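Local coordinates for CheC, inhibitor of MCP methylation / FliN fusion protein (Thermotoga maritima, PDB 4HYN), which belongs to the CheC phosphatase family and, as a flagellar rotor protein, probably dephosphorylates the chemotaxis response regulator CheY, at residues A[13-18]-A[193-198]; A[26-29]-A[33-36]; A[79-84]-A[177-182]. All coordinates share one frame; numbering follows the deposited sequence.

Interaction 1: residues A[13-18]-A[193-198]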
loop_
_atom_site.group_PDB
_atom_site.type_symbol
_atom_site.label_atom_id
_atom_site.label_comp_id
_atom_site.label_asym_id
_atom_site.label_seq_id
_atom_site.Cartn_x
_atom_site.Cartn_y
_atom_site.Cartn_z
ATOM N N GLY A 13 6.541 -9.836 -3.113
ATOM C CA GLY A 13 5.740 -9.869 -4.320
ATOM C C GLY A 13 4.623 -10.891 -4.251
ATOM O O GLY A 13 3.487 -10.614 -4.636
ATOM N N GLU A 14 4.944 -12.070 -3.736
ATOM C CA GLU A 14 3.978 -13.143 -3.626
ATOM C C GLU A 14 2.849 -12.834 -2.650
ATOM O O GLU A 14 1.677 -12.920 -3.017
ATOM C CB GLU A 14 4.696 -14.446 -3.294
ATOM C CG GLU A 14 5.668 -14.854 -4.405
ATOM C CD GLU A 14 6.446 -16.125 -4.115
ATOM O OE1 GLU A 14 6.473 -17.010 -4.996
ATOM O OE2 GLU A 14 7.045 -16.237 -3.026
ATOM N N ILE A 15 3.189 -12.431 -1.429
ATOM C CA ILE A 15 2.159 -12.102 -0.451
ATOM C C ILE A 15 1.416 -10.830 -0.902
ATOM O O ILE A 15 0.228 -10.670 -0.636
ATOM C CB ILE A 15 2.729 -11.968 1.008
ATOM C CG1 ILE A 15 3.511 -10.669 1.191
ATOM C CG2 ILE A 15 3.609 -13.168 1.365
ATOM C CD1 ILE A 15 2.651 -9.505 1.652
ATOM N N GLY A 16 2.113 -9.953 -1.622
ATOM C CA GLY A 16 1.502 -8.730 -2.121
ATOM C C GLY A 16 0.422 -9.052 -3.141
ATOM O O GLY A 16 -0.620 -8.407 -3.161
ATOM N N ASN A 17 0.658 -10.055 -3.984
ATOM C CA ASN A 17 -0.338 -10.443 -4.978
ATOM C C ASN A 17 -1.582 -11.028 -4.309
ATOM O O ASN A 17 -2.707 -10.803 -4.764
ATOM C CB ASN A 17 0.238 -11.451 -5.986
ATOM C CG ASN A 17 0.890 -10.772 -7.183
ATOM O OD1 ASN A 17 2.119 -10.725 -7.310
ATOM N ND2 ASN A 17 0.063 -10.238 -8.069
ATOM N N ILE A 18 -1.378 -11.747 -3.213
ATOM C CA ILE A 18 -2.480 -12.357 -2.496
ATOM C C ILE A 18 -3.228 -11.355 -1.629
ATOM O O ILE A 18 -4.443 -11.219 -1.737
ATOM C CB ILE A 18 -1.985 -13.523 -1.623
ATOM C CG1 ILE A 18 -1.387 -14.618 -2.510
ATOM C CG2 ILE A 18 -3.121 -14.077 -0.774
ATOM C CD1 ILE A 18 -0.655 -15.683 -1.725
ATOM N N GLU A 193 10.263 -14.495 8.815
ATOM C CA GLU A 193 10.413 -15.511 9.856
ATOM C C GLU A 193 9.146 -16.349 9.931
ATOM O O GLU A 193 9.211 -17.561 10.080
ATOM C CB GLU A 193 10.690 -14.872 11.218
ATOM C CG GLU A 193 12.086 -14.289 11.370
ATOM C CD GLU A 193 12.227 -13.366 12.581
ATOM O OE1 GLU A 193 11.547 -13.590 13.613
ATOM O OE2 GLU A 193 13.029 -12.409 12.494
ATOM N N TYR A 194 7.993 -15.694 9.830
ATOM C CA TYR A 194 6.709 -16.388 9.862
ATOM C C TYR A 194 6.512 -17.193 8.578
ATOM O O TYR A 194 5.974 -18.303 8.594
ATOM C CB TYR A 194 5.563 -15.386 9.967
ATOM C CG TYR A 194 5.331 -14.811 11.339
ATOM C CD1 TYR A 194 5.367 -13.431 11.547
ATOM C CD2 TYR A 194 5.039 -15.636 12.424
ATOM C CE1 TYR A 194 5.116 -12.883 12.796
ATOM C CE2 TYR A 194 4.787 -15.096 13.683
ATOM C CZ TYR A 194 4.829 -13.714 13.859
ATOM O OH TYR A 194 4.598 -13.162 15.096
ATOM N N PHE A 195 6.929 -16.592 7.468
ATOM C CA PHE A 195 6.811 -17.179 6.144
ATOM C C PHE A 195 7.665 -18.431 5.939
ATOM O O PHE A 195 7.185 -19.431 5.408
ATOM C CB PHE A 195 7.181 -16.130 5.104
ATOM C CG PHE A 195 6.890 -16.535 3.690
ATOM C CD1 PHE A 195 5.599 -16.433 3.179
ATOM C CD2 PHE A 195 7.920 -16.940 2.846
ATOM C CE1 PHE A 195 5.336 -16.724 1.852
ATOM C CE2 PHE A 195 7.674 -17.237 1.514
ATOM C CZ PHE A 195 6.375 -17.126 1.010
ATOM N N THR A 196 8.929 -18.378 6.346
ATOM C CA THR A 196 9.804 -19.528 6.164
ATOM C C THR A 196 9.451 -20.713 7.035
ATOM O O THR A 196 9.637 -21.860 6.623
ATOM C CB THR A 196 11.285 -19.174 6.320
ATOM O OG1 THR A 196 11.480 -18.409 7.513
ATOM C CG2 THR A 196 11.734 -18.381 5.133
ATOM N N LYS A 197 8.909 -20.433 8.217
ATOM C CA LYS A 197 8.507 -21.491 9.133
ATOM C C LYS A 197 7.473 -22.418 8.491
ATOM O O LYS A 197 7.543 -23.637 8.670
ATOM C CB LYS A 197 7.947 -20.918 10.432
ATOM C CG LYS A 197 7.494 -21.985 11.424
ATOM C CD LYS A 197 6.756 -21.362 12.590
ATOM C CE LYS A 197 6.206 -22.411 13.540
ATOM N NZ LYS A 197 5.477 -21.780 14.686
ATOM N N LYS A 198 6.518 -21.861 7.748
ATOM C CA LYS A 198 5.538 -22.724 7.121
ATOM C C LYS A 198 5.847 -23.187 5.697
ATOM O O LYS A 198 5.093 -23.969 5.118
ATOM C CB LYS A 198 4.098 -22.221 7.295
ATOM C CG LYS A 198 3.774 -20.876 6.737
ATOM C CD LYS A 198 2.272 -20.775 6.470
ATOM C CE LYS A 198 1.426 -20.972 7.718
ATOM N NZ LYS A 198 -0.024 -20.785 7.403
#
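Ile15 and Phe195 make the apolar part of the contact between two helices that stand well apart; the two segments bury only 94 Å² between them, both sides summed. The CG2 methyl of Ile15 reaches the ring carbon CE1 of Phe195 at 4.0 Å, approaching the ring at a slant. With its CG anti to the backbone N (chi1 -171°), Phe195 projects from helix 185-200 toward helix 6-30 and spans most of the gap, since the CA atoms of Ile15 and Phe195 remain 9.5 Å apart. The other branch of Ile15 is directed away: CG1 sits between the backbone N and the carbonyl carbon (chi1 74°) and leads CD1 off from the ring. The Ile15 side chain also packs on Leu124 and Leu127 of helix 103-128. Phe195 touches Leu128 of that same helix, which makes the contact one corner of a three-helix junction.

Segment 13-18 lies in a stretch matching the CheC-like family. Glu14 and Asn17 have the glutamate-to-asparagine spacing of the CheC phosphatase signature, consistent with a place in a phosphatase site.

A looser, polar-to-aromatic approach completes the contact, and no hydrogen bond links the segments. Glu14 is exposed and also meets a crystal neighbour. Its side chain crosses that of Phe195 at about a right angle. Extended beyond CG, it brings OE2 to within 4.2 Å of CZ of Phe195, the carboxylate and ring planes being 51° apart.

Interaction 2: residues A[26-29]-A[33-36]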
loop_
_atom_site.group_PDB
_atom_site.type_symbol
_atom_site.label_atom_id
_atom_site.label_comp_id
_atom_site.label_asym_id
_atom_site.label_seq_id
_atom_site.Cartn_x
_atom_site.Cartn_y
_atom_site.Cartn_z
ATOM N N THR A 26 -12.567 -7.242 -2.868
ATOM C CA THR A 26 -13.629 -6.629 -2.067
ATOM C C THR A 26 -13.995 -5.290 -2.697
ATOM O O THR A 26 -15.158 -4.899 -2.722
ATOM C CB THR A 26 -13.208 -6.391 -0.601
ATOM O OG1 THR A 26 -11.984 -5.650 -0.564
ATOM C CG2 THR A 26 -13.028 -7.699 0.126
ATOM N N LEU A 27 -12.984 -4.616 -3.233
ATOM C CA LEU A 27 -13.142 -3.332 -3.899
ATOM C C LEU A 27 -13.996 -3.548 -5.137
ATOM O O LEU A 27 -14.857 -2.738 -5.471
ATOM C CB LEU A 27 -11.756 -2.810 -4.296
ATOM C CG LEU A 27 -11.521 -1.309 -4.439
ATOM C CD1 LEU A 27 -11.551 -0.871 -5.880
ATOM C CD2 LEU A 27 -12.548 -0.572 -3.614
ATOM N N SER A 28 -13.744 -4.670 -5.797
ATOM C CA SER A 28 -14.452 -5.057 -7.001
ATOM C C SER A 28 -15.893 -5.400 -6.665
ATOM O O SER A 28 -16.789 -5.241 -7.488
ATOM C CB SER A 28 -13.777 -6.279 -7.613
ATOM O OG SER A 28 -14.396 -6.663 -8.826
HETATM N N MSE A 29 -16.092 -5.939 -5.469
HETATM C CA MSE A 29 -17.415 -6.331 -4.999
HETATM C C MSE A 29 -18.271 -5.102 -4.703
HETATM O O MSE A 29 -19.467 -5.090 -4.976
HETATM C CB MSE A 29 -17.274 -7.195 -3.743
HETATM C CG MSE A 29 -18.080 -8.470 -3.797
HETATM SE SE MSE A 29 -17.721 -9.433 -5.439
HETATM C CE MSE A 29 -19.471 -9.315 -6.269
ATOM N N ARG A 33 -17.234 -3.492 -11.183
ATOM C CA ARG A 33 -16.177 -3.731 -12.155
ATOM C C ARG A 33 -15.112 -4.712 -11.687
ATOM O O ARG A 33 -14.833 -4.844 -10.485
ATOM C CB ARG A 33 -15.487 -2.411 -12.488
ATOM C CG ARG A 33 -16.403 -1.374 -13.087
ATOM C CD ARG A 33 -15.685 -0.067 -13.302
ATOM N NE ARG A 33 -16.604 0.986 -13.723
ATOM C CZ ARG A 33 -16.525 1.619 -14.887
ATOM N NH1 ARG A 33 -15.577 1.299 -15.757
ATOM N NH2 ARG A 33 -17.349 2.623 -15.153
ATOM N N ASP A 34 -14.523 -5.398 -12.659
ATOM C CA ASP A 34 -13.453 -6.341 -12.396
ATOM C C ASP A 34 -12.183 -5.550 -12.111
ATOM O O ASP A 34 -11.889 -4.565 -12.787
ATOM C CB ASP A 34 -13.232 -7.267 -13.598
ATOM C CG ASP A 34 -14.330 -8.306 -13.751
ATOM O OD1 ASP A 34 -14.932 -8.716 -12.731
ATOM O OD2 ASP A 34 -14.577 -8.724 -14.902
ATOM N N ILE A 35 -11.453 -5.958 -11.081
ATOM C CA ILE A 35 -10.226 -5.266 -10.729
ATOM C C ILE A 35 -9.107 -6.255 -10.474
ATOM O O ILE A 35 -9.250 -7.188 -9.687
ATOM C CB ILE A 35 -10.429 -4.365 -9.498
ATOM C CG1 ILE A 35 -11.530 -3.342 -9.791
ATOM C CG2 ILE A 35 -9.121 -3.653 -9.142
ATOM C CD1 ILE A 35 -12.048 -2.622 -8.592
ATOM N N HIS A 36 -8.001 -6.059 -11.175
ATOM C CA HIS A 36 -6.852 -6.931 -11.028
ATOM C C HIS A 36 -5.634 -6.150 -10.562
ATOM O O HIS A 36 -5.447 -4.987 -10.921
ATOM C CB HIS A 36 -6.544 -7.643 -12.348
ATOM C CG HIS A 36 -5.519 -8.729 -12.218
ATOM N ND1 HIS A 36 -5.427 -9.534 -11.101
ATOM C CD2 HIS A 36 -4.540 -9.138 -13.060
ATOM C CE1 HIS A 36 -4.435 -10.393 -11.260
ATOM N NE2 HIS A 36 -3.880 -10.173 -12.440
HETATM O O HOH W 1 -12.294 -8.567 -9.660
#
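Ser28 turns its hydroxyl anti to the backbone N (chi1 -177°), and Ile35 holds CG1 beside its own backbone N with CD1 extended beyond it; these settings point OG at the Arg33 carbonyl and CD1 at the helix. The serine hydroxyl donates to the carbonyl oxygen of Arg33, OG to O 2.5 Å, a bond short enough that its exact length is doubtful. It arrives bent, with a C=O...OG angle of 139°, and tilted 27° from the carbonyl plane.

A water reinforces the link. It donates to Ser28 OG at 3.0 Å and accepts from the backbone N of Ile35 at 3.1 Å, so the hydroxyl both gives and receives a hydrogen bond, which should restrict its rotation.

Next to this polar seam, Ile35 CD1 lies 3.8 Å from Ser28 CA and also approaches the buried Leu27. The modelled 3.3 Å between Leu27 CD1 and Ile35 CD1 is doubtfully short; the two side chains meet at an oblique angle.

Helix, short turn and strand form a compact connection within a CheC-like family stretch, where the chain reverses from helix 6-30 into the outermost strand 35-46. The strand pairs with strand 161-171, and the same Ile35 side chain touches Met169 and Ile171, while the Arg33 guanidinium reaches the carbonyl oxygen of Glu172 through NH1 and Asp34 N bonds to the Glu172 carboxylate. The helix end is therefore joined through residues 33-36 to the edge of the antiparallel sheet.

Interaction 3: residues A[79-84]-A[177-182]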
loop_
_atom_site.group_PDB
_atom_site.type_symbol
_atom_site.label_atom_id
_atom_site.label_comp_id
_atom_site.label_asym_id
_atom_site.label_seq_id
_atom_site.Cartn_x
_atom_site.Cartn_y
_atom_site.Cartn_z
ATOM N N LYS A 79 -2.764 12.161 -6.945
ATOM C CA LYS A 79 -4.020 12.893 -7.090
ATOM C C LYS A 79 -4.977 12.327 -8.133
ATOM O O LYS A 79 -6.175 12.222 -7.878
ATOM C CB LYS A 79 -3.741 14.361 -7.393
ATOM C CG LYS A 79 -3.679 15.271 -6.166
ATOM C CD LYS A 79 -3.244 16.674 -6.583
ATOM C CE LYS A 79 -3.772 17.728 -5.635
ATOM N NZ LYS A 79 -3.374 17.438 -4.241
ATOM N N LYS A 80 -4.447 11.934 -9.288
ATOM C CA LYS A 80 -5.281 11.386 -10.348
ATOM C C LYS A 80 -5.934 10.071 -9.984
ATOM O O LYS A 80 -7.107 9.872 -10.283
ATOM C CB LYS A 80 -4.506 11.246 -11.659
ATOM C CG LYS A 80 -4.121 12.583 -12.252
ATOM C CD LYS A 80 -3.834 12.498 -13.741
ATOM C CE LYS A 80 -3.710 13.901 -14.341
ATOM N NZ LYS A 80 -4.899 14.759 -14.007
ATOM N N LEU A 81 -5.189 9.181 -9.332
ATOM C CA LEU A 81 -5.728 7.885 -8.927
ATOM C C LEU A 81 -6.784 8.091 -7.844
ATOM O O LEU A 81 -7.865 7.508 -7.892
ATOM C CB LEU A 81 -4.614 6.970 -8.407
ATOM C CG LEU A 81 -5.045 5.604 -7.861
ATOM C CD1 LEU A 81 -5.769 4.814 -8.953
ATOM C CD2 LEU A 81 -3.831 4.829 -7.345
ATOM N N VAL A 82 -6.476 8.973 -6.902
ATOM C CA VAL A 82 -7.378 9.283 -5.810
ATOM C C VAL A 82 -8.713 9.794 -6.352
ATOM O O VAL A 82 -9.779 9.395 -5.872
ATOM C CB VAL A 82 -6.756 10.349 -4.888
ATOM C CG1 VAL A 82 -7.730 10.744 -3.775
ATOM C CG2 VAL A 82 -5.455 9.836 -4.315
ATOM N N ALA A 83 -8.644 10.654 -7.369
ATOM C CA ALA A 83 -9.840 11.235 -7.982
ATOM C C ALA A 83 -10.669 10.187 -8.734
ATOM O O ALA A 83 -11.901 10.247 -8.736
ATOM C CB ALA A 83 -9.449 12.394 -8.909
ATOM N N VAL A 84 -9.989 9.240 -9.376
ATOM C CA VAL A 84 -10.653 8.170 -10.110
ATOM C C VAL A 84 -11.403 7.262 -9.145
ATOM O O VAL A 84 -12.550 6.896 -9.395
ATOM C CB VAL A 84 -9.638 7.312 -10.902
ATOM C CG1 VAL A 84 -10.278 6.004 -11.359
ATOM C CG2 VAL A 84 -9.119 8.093 -12.092
ATOM N N SER A 177 -3.284 1.971 -13.815
ATOM C CA SER A 177 -2.827 2.954 -12.851
ATOM C C SER A 177 -1.906 2.237 -11.872
ATOM O O SER A 177 -1.818 1.013 -11.878
ATOM C CB SER A 177 -4.010 3.595 -12.120
ATOM O OG SER A 177 -4.710 2.644 -11.340
ATOM N N LYS A 178 -1.177 2.996 -11.071
ATOM C CA LYS A 178 -0.281 2.393 -10.099
ATOM C C LYS A 178 -0.149 3.213 -8.832
ATOM O O LYS A 178 -0.455 4.402 -8.814
ATOM C CB LYS A 178 1.103 2.142 -10.706
ATOM C CG LYS A 178 1.815 3.368 -11.219
ATOM C CD LYS A 178 3.224 3.013 -11.701
ATOM C CE LYS A 178 3.930 4.220 -12.314
ATOM N NZ LYS A 178 3.946 5.394 -11.393
ATOM N N PHE A 179 0.219 2.531 -7.756
ATOM C CA PHE A 179 0.443 3.158 -6.464
ATOM C C PHE A 179 1.573 2.419 -5.762
ATOM O O PHE A 179 1.995 1.356 -6.206
ATOM C CB PHE A 179 -0.826 3.202 -5.602
ATOM C CG PHE A 179 -1.446 1.862 -5.339
ATOM C CD1 PHE A 179 -1.193 1.184 -4.146
ATOM C CD2 PHE A 179 -2.332 1.298 -6.259
ATOM C CE1 PHE A 179 -1.816 -0.033 -3.871
ATOM C CE2 PHE A 179 -2.959 0.079 -5.991
ATOM C CZ PHE A 179 -2.701 -0.589 -4.792
ATOM N N TYR A 180 2.053 2.982 -4.661
ATOM C CA TYR A 180 3.162 2.390 -3.939
ATOM C C TYR A 180 2.923 2.173 -2.461
ATOM O O TYR A 180 2.145 2.877 -1.811
ATOM C CB TYR A 180 4.435 3.237 -4.126
ATOM C CG TYR A 180 4.850 3.404 -5.571
ATOM C CD1 TYR A 180 5.725 2.502 -6.174
ATOM C CD2 TYR A 180 4.323 4.435 -6.352
ATOM C CE1 TYR A 180 6.061 2.616 -7.523
ATOM C CE2 TYR A 180 4.648 4.558 -7.697
ATOM C CZ TYR A 180 5.518 3.644 -8.280
ATOM O OH TYR A 180 5.835 3.757 -9.619
ATOM N N GLN A 181 3.620 1.173 -1.948
ATOM C CA GLN A 181 3.565 0.814 -0.554
ATOM C C GLN A 181 5.002 0.826 -0.048
ATOM O O GLN A 181 5.925 0.462 -0.777
ATOM C CB GLN A 181 2.969 -0.590 -0.380
ATOM C CG GLN A 181 3.310 -1.237 0.959
ATOM C CD GLN A 181 2.650 -2.585 1.151
ATOM O OE1 GLN A 181 1.633 -2.694 1.832
ATOM N NE2 GLN A 181 3.240 -3.625 0.573
ATOM N N VAL A 182 5.193 1.337 1.162
ATOM C CA VAL A 182 6.510 1.350 1.756
ATOM C C VAL A 182 6.430 0.858 3.203
ATOM O O VAL A 182 5.597 1.311 3.993
ATOM C CB VAL A 182 7.272 2.711 1.545
ATOM C CG1 VAL A 182 6.373 3.750 0.925
ATOM C CG2 VAL A 182 7.927 3.208 2.830
#
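The ring of Phe179 meets Leu81 obliquely: Leu81 CD2 lies 4.0 Å from the ring carbon CD2 of Phe179 and 3.8 Å from its CB. Another aromatic group, Phe167 of the adjoining strand, meets the Phe179 ring with the planes at about 30°, and Leu77 of strand 71-78 touches the Phe179 side chain.

Leu81 carries the whole helix side of the contact. Its CG is anti to the backbone N (chi1 176°), which carries the two methyls toward the strand, where they follow one another along its length. CD2 also rests 3.7 Å from the carbonyl oxygen of Lys178, while CD1 lies 3.4 Å from Ser177 OG. No hydrogen bond crosses between the segments.

At the start of helix 79-89 the backbone N of Leu81 is hydrogen-bonded to Asp78 OD2. The axes of segments 79-84 and 177-182 pass 9.1 Å apart and cross at -111°, so the helix runs steeply across the strand. Such packing, with alternate strand residues turned toward a helix, is typical of the layered alpha/beta architecture of CheC-like domains.

How the interactions relate
The three contacts join helices to one another and to a single antiparallel sheet. Interactions 1 and 2 both use helix 6-30, near its middle and its end, with centres 23 Å apart; interaction 2 ties that helix to edge strand 35-46. Interaction 3 reaches the same sheet at strand 177-184, its centre 16 Å from that of interaction 2. Strand 177-184 leads directly into helix 185-200, so the chain runs from interaction 3 to the second segment of interaction 1, although their centres are 24 Å apart on opposite sides of the chain's centre. None of the contacts touch. Segment 13-18 of interaction 1 holds the Glu-to-Asn part of a probable phosphatase signature.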